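Porin (Rhodobacter capsulatus, PDB 2POR) forms, as a homotrimer, outer-membrane channels through which small hydrophilic solutes of up to about 0.6 kDa diffuse passively. Local coordinates at residues 73-78 and 116-121; 131-136 and 149-154. All blocks are in the same frame, centred on the assembly; numbering follows the deposited sequence.

Interaction 1: residues 73-78 and 116-121; sequences GDALGA and NPVLLY. With CA (calcium ion), chain D.
Leu120 sets CG anti to its backbone N (chi1 171°), which carries both methyls to Leu76 O, and CD1 on toward Gly77 and Ala78; the chi1 rotamer of Val118 places CG2 between its backbone N and carbonyl carbon, over Gly73 O at 3.4 Å. Leu120 CD1 and CD2 lie side by side against Leu76 O, each 3.7 Å from it. Ala75 supplies the matching small group, its CB resting on Leu120 CB at 3.9 Å and more loosely on Val118 CG2. The backbones are joined at one antiparallel hydrogen-bonded pair, Gly73 with Val118. Gly73 N gives a nearly straight bond to Val118 O (3.0 Å, 163° at the hydrogen), and Val118 N returns a bond to Gly73 O. Pro117 CB closes over Gly73 CA at 3.5 Å. The backbone angles of Gly73 would jam any CB against the preceding carbonyl oxygen, which accounts for a glycine where the strand gives way to an inverse gamma turn centred on Asp74. Beyond that pair, where direct bonds cease, a water spans the gap by donating to Leu76 O (2.8 Å) and Leu119 O. Asn116, turned away from 73-78, binds calcium through OD1 at 2.2 Å, while its ND2 donates to Leu111 O. Strand 68-73 thus ends beside strand 118-125, and the chain departs toward helix 78-83: this is the root of the long inward-folded loop that constricts the channel in porin barrels.

Interaction 2: residues 131-136 and 149-154; sequences AASMSD and EMAVAA. With CA (calcium ion), chain D.
Strands 131-134 and 149-154 run antiparallel at 177° and 4.6 Å between axes, with Ala131-Ala153 and Ser133-Ala151 as hydrogen-bonded pairs and Ala132-Val152 and Met134-Met150 as non-hydrogen-bonded ones. CA-H...O contacts, such as Met134 CA to Glu149 O at 3.2 Å, fill the intervals between the N-H...O hydrogen bonds. At Ser135 one bond of the pattern uses a side chain: Ser135 N donates to Glu149 O, but Glu149 N donates to Ser135 OG rather than to a carbonyl, at 2.9 Å and a fairly straight 167°. That hydroxyl is brought into line by a chi1 of 57°, which holds OG between the backbone N and the carbonyl carbon, and Glu149 CG packs 3.4 Å from Ser135 OG. With an alanine here, the amide of Glu149 would probably lose its acceptor and the end of the strand pairing would be held by one bond fewer. The carboxylate of Glu149 is engaged elsewhere, its OE1 taking the N-H of Gly107. On the face that carries Ala131, Ala151 and Ala153, Ser133 OG sits 3.6 Å from Ala151 CB and accepts a hydrogen bond from Ala78 N, at the start of helix 78-83; those three alanines also meet that helix, consistent with its close approach. Met134 and Met150 occupy the other face, CB of Met134 against CG of Met150 at 3.9 Å, and Met134 further touches detergent and Phe21 of the second subunit. Beyond the strand, Asp136 grips calcium with both carboxylate oxygens (OD2 at 2.4 Å). Alanines and a serine facing the helix inside the barrel, with Ala132, Met134, Met150 and Val152 on the outer face, make the two-sided pattern of a transmembrane porin beta barrel.

The two contacts have centres about 8 Å apart and follow in series along the chain, interaction 1 closing before interaction 2 opens. Together they span four successive strands of the 16-stranded barrel: 68-73, 118-125, 128-134 and 148-158. The middle two connect them, with a probable hydrogen bond from Tyr121 N to Ala132 O at 2.8 Å, and Leu119 O lies against Ser133 CB. Asn116 of interaction 1 and Asp136 of interaction 2 share one calcium ion, which also binds a single water; Lys138 O, Gly140 O and Asn20 OD1 of the second subunit complete the site. The metal therefore ties two neighbouring strand ends to the next subunit of the trimer.

Interaction 1: residues 73-78 and 116-121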
loop_
_atom_site.group_PDB
_atom_site.type_symbol
_atom_site.label_atom_id
_atom_site.label_comp_id
_atom_site.label_asym_id
_atom_site.label_seq_id
_atom_site.Cartn_x
_atom_site.Cartn_y
_atom_site.Cartn_z
ATOM N N GLY A 73 -16.672 7.205 -5.797
ATOM C CA GLY A 73 -15.688 6.442 -5.031
ATOM C C GLY A 73 -16.156 6.433 -3.599
ATOM O O GLY A 73 -17.354 6.325 -3.334
ATOM N N ASP A 74 -15.256 6.687 -2.669
ATOM C CA ASP A 74 -15.590 6.752 -1.284
ATOM C C ASP A 74 -16.000 8.196 -0.987
ATOM O O ASP A 74 -15.263 8.965 -0.382
ATOM C CB ASP A 74 -14.362 6.271 -0.479
ATOM C CG ASP A 74 -14.547 6.166 1.038
ATOM O OD1 ASP A 74 -15.615 6.530 1.569
ATOM O OD2 ASP A 74 -13.600 5.726 1.705
ATOM N N ALA A 75 -17.213 8.572 -1.372
ATOM C CA ALA A 75 -17.753 9.928 -1.237
ATOM C C ALA A 75 -18.649 10.112 -0.040
ATOM O O ALA A 75 -19.188 9.141 0.517
ATOM C CB ALA A 75 -18.554 10.284 -2.491
ATOM N N LEU A 76 -18.820 11.348 0.380
ATOM C CA LEU A 76 -19.724 11.694 1.436
ATOM C C LEU A 76 -21.108 11.642 0.895
ATOM O O LEU A 76 -21.297 11.642 -0.314
ATOM C CB LEU A 76 -19.488 13.090 1.944
ATOM C CG LEU A 76 -18.095 13.314 2.510
ATOM C CD1 LEU A 76 -17.995 14.771 2.883
ATOM C CD2 LEU A 76 -17.810 12.402 3.718
ATOM N N GLY A 77 -22.124 11.520 1.740
ATOM C CA GLY A 77 -23.466 11.610 1.209
ATOM C C GLY A 77 -23.821 13.104 1.128
ATOM O O GLY A 77 -23.095 13.919 1.719
ATOM N N ALA A 78 -24.913 13.471 0.450
ATOM C CA ALA A 78 -25.317 14.864 0.227
ATOM C C ALA A 78 -25.393 15.751 1.440
ATOM O O ALA A 78 -24.837 16.856 1.432
ATOM C CB ALA A 78 -26.636 14.867 -0.425
ATOM N N ASN A 116 -17.345 -1.260 -5.346
ATOM C CA ASN A 116 -18.638 -0.670 -5.149
ATOM C C ASN A 116 -18.460 0.778 -4.680
ATOM O O ASN A 116 -18.593 1.109 -3.492
ATOM C CB ASN A 116 -19.451 -1.529 -4.128
ATOM C CG ASN A 116 -20.911 -1.112 -4.244
ATOM O OD1 ASN A 116 -21.582 -1.215 -5.323
ATOM N ND2 ASN A 116 -21.421 -0.634 -3.097
ATOM N N PRO A 117 -18.150 1.709 -5.608
ATOM C CA PRO A 117 -18.110 3.130 -5.303
ATOM C C PRO A 117 -19.512 3.717 -5.138
ATOM O O PRO A 117 -20.483 3.157 -5.671
ATOM C CB PRO A 117 -17.321 3.692 -6.481
ATOM C CG PRO A 117 -17.763 2.832 -7.645
ATOM C CD PRO A 117 -17.802 1.448 -7.003
ATOM N N VAL A 118 -19.672 4.855 -4.433
ATOM C CA VAL A 118 -20.945 5.583 -4.400
ATOM C C VAL A 118 -20.747 6.923 -5.172
ATOM O O VAL A 118 -19.612 7.289 -5.530
ATOM C CB VAL A 118 -21.437 5.839 -2.901
ATOM C CG1 VAL A 118 -21.662 4.381 -2.359
ATOM C CG2 VAL A 118 -20.486 6.554 -1.918
ATOM N N LEU A 119 -21.815 7.659 -5.442
ATOM C CA LEU A 119 -21.831 8.878 -6.252
ATOM C C LEU A 119 -22.203 10.139 -5.491
ATOM O O LEU A 119 -23.129 10.110 -4.667
ATOM C CB LEU A 119 -22.801 8.619 -7.372
ATOM C CG LEU A 119 -22.888 9.673 -8.411
ATOM C CD1 LEU A 119 -21.706 9.509 -9.321
ATOM C CD2 LEU A 119 -24.136 9.516 -9.202
ATOM N N LEU A 120 -21.581 11.308 -5.668
ATOM C CA LEU A 120 -22.005 12.523 -4.974
ATOM C C LEU A 120 -22.027 13.602 -6.043
ATOM O O LEU A 120 -21.080 13.716 -6.818
ATOM C CB LEU A 120 -21.031 12.960 -3.917
ATOM C CG LEU A 120 -21.228 14.309 -3.272
ATOM C CD1 LEU A 120 -22.573 14.356 -2.565
ATOM C CD2 LEU A 120 -20.092 14.560 -2.274
ATOM N N TYR A 121 -23.106 14.330 -6.167
ATOM C CA TYR A 121 -23.211 15.418 -7.120
ATOM C C TYR A 121 -23.320 16.695 -6.301
ATOM O O TYR A 121 -24.128 16.704 -5.365
ATOM C CB TYR A 121 -24.449 15.240 -7.985
ATOM C CG TYR A 121 -24.807 16.507 -8.758
ATOM C CD1 TYR A 121 -24.067 16.912 -9.860
ATOM C CD2 TYR A 121 -25.855 17.264 -8.285
ATOM C CE1 TYR A 121 -24.390 18.094 -10.481
ATOM C CE2 TYR A 121 -26.184 18.449 -8.892
ATOM C CZ TYR A 121 -25.449 18.849 -9.982
ATOM O OH TYR A 121 -25.800 20.055 -10.562
HETATM CA CA CA D . -22.369 -1.890 -7.222
HETATM O O HOH W 1 -22.277 9.461 -1.862
HETATM O O HOH W 2 -20.317 -1.139 -8.084
#

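Interaction 2: residues 131-136 and 149-154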
loop_
_atom_site.group_PDB
_atom_site.type_symbol
_atom_site.label_atom_id
_atom_site.label_comp_id
_atom_site.label_asym_id
_atom_site.label_seq_id
_atom_site.Cartn_x
_atom_site.Cartn_y
_atom_site.Cartn_z
ATOM N N ALA A 131 -26.805 19.335 -3.040
ATOM C CA ALA A 131 -26.023 18.099 -3.195
ATOM C C ALA A 131 -26.987 16.912 -3.345
ATOM O O ALA A 131 -28.150 16.978 -2.886
ATOM C CB ALA A 131 -25.119 17.928 -1.961
ATOM N N ALA A 132 -26.611 15.864 -4.060
ATOM C CA ALA A 132 -27.461 14.691 -4.211
ATOM C C ALA A 132 -26.532 13.491 -4.278
ATOM O O ALA A 132 -25.466 13.573 -4.887
ATOM C CB ALA A 132 -28.275 14.784 -5.502
ATOM N N SER A 133 -26.838 12.370 -3.643
ATOM C CA SER A 133 -25.936 11.226 -3.641
ATOM C C SER A 133 -26.710 9.904 -3.749
ATOM O O SER A 133 -27.912 9.885 -3.446
ATOM C CB SER A 133 -25.150 11.260 -2.364
ATOM O OG SER A 133 -25.987 11.517 -1.236
ATOM N N MET A 134 -26.123 8.804 -4.193
ATOM C CA MET A 134 -26.812 7.520 -4.217
ATOM C C MET A 134 -25.814 6.396 -4.394
ATOM O O MET A 134 -24.689 6.661 -4.852
ATOM C CB MET A 134 -27.806 7.497 -5.362
ATOM C CG MET A 134 -27.127 7.489 -6.728
ATOM S SD MET A 134 -28.281 7.422 -8.112
ATOM C CE MET A 134 -28.980 5.810 -7.900
ATOM N N SER A 135 -26.155 5.167 -4.004
ATOM C CA SER A 135 -25.309 4.026 -4.279
ATOM C C SER A 135 -26.029 3.335 -5.412
ATOM O O SER A 135 -27.143 3.733 -5.769
ATOM C CB SER A 135 -25.185 3.120 -3.041
ATOM O OG SER A 135 -26.452 2.675 -2.557
ATOM N N ASP A 136 -25.479 2.308 -6.029
ATOM C CA ASP A 136 -26.127 1.750 -7.178
ATOM C C ASP A 136 -27.079 0.571 -6.880
ATOM O O ASP A 136 -27.635 0.047 -7.853
ATOM C CB ASP A 136 -25.050 1.311 -8.168
ATOM C CG ASP A 136 -24.081 0.221 -7.751
ATOM O OD1 ASP A 136 -24.302 -0.608 -6.866
ATOM O OD2 ASP A 136 -23.002 0.130 -8.324
ATOM N N GLU A 149 -28.701 3.459 -0.895
ATOM C CA GLU A 149 -28.854 4.685 -0.132
ATOM C C GLU A 149 -29.020 5.841 -1.102
ATOM O O GLU A 149 -28.651 5.687 -2.280
ATOM C CB GLU A 149 -27.652 4.957 0.734
ATOM C CG GLU A 149 -26.333 5.007 -0.046
ATOM C CD GLU A 149 -25.081 5.148 0.784
ATOM O OE1 GLU A 149 -25.153 5.121 2.017
ATOM O OE2 GLU A 149 -24.012 5.271 0.177
ATOM N N MET A 150 -29.607 6.921 -0.604
ATOM C CA MET A 150 -29.826 8.140 -1.399
ATOM C C MET A 150 -30.002 9.298 -0.466
ATOM O O MET A 150 -30.527 9.130 0.634
ATOM C CB MET A 150 -31.096 8.170 -2.205
ATOM C CG MET A 150 -31.166 7.214 -3.339
ATOM S SD MET A 150 -32.888 6.701 -3.516
ATOM C CE MET A 150 -32.654 5.916 -5.093
ATOM N N ALA A 151 -29.626 10.511 -0.859
ATOM C CA ALA A 151 -29.844 11.677 -0.018
ATOM C C ALA A 151 -29.843 12.905 -0.934
ATOM O O ALA A 151 -29.364 12.853 -2.095
ATOM C CB ALA A 151 -28.739 11.848 0.996
ATOM N N VAL A 152 -30.489 13.944 -0.445
ATOM C CA VAL A 152 -30.558 15.216 -1.154
ATOM C C VAL A 152 -30.405 16.264 -0.039
ATOM O O VAL A 152 -30.825 16.042 1.108
ATOM C CB VAL A 152 -31.943 15.373 -1.969
ATOM C CG1 VAL A 152 -32.050 14.302 -3.046
ATOM C CG2 VAL A 152 -33.136 15.280 -1.032
ATOM N N ALA A 153 -29.730 17.398 -0.274
ATOM C CA ALA A 153 -29.600 18.446 0.734
ATOM C C ALA A 153 -29.466 19.811 0.031
ATOM O O ALA A 153 -29.009 19.862 -1.126
ATOM C CB ALA A 153 -28.364 18.191 1.593
ATOM N N ALA A 154 -29.866 20.897 0.666
ATOM C CA ALA A 154 -29.733 22.232 0.094
ATOM C C ALA A 154 -29.321 23.153 1.194
ATOM O O ALA A 154 -29.637 22.908 2.356
ATOM C CB ALA A 154 -31.023 22.739 -0.449
HETATM CA CA CA D . -22.369 -1.890 -7.222
HETATM O O HOH W 2 -20.317 -1.139 -8.084
#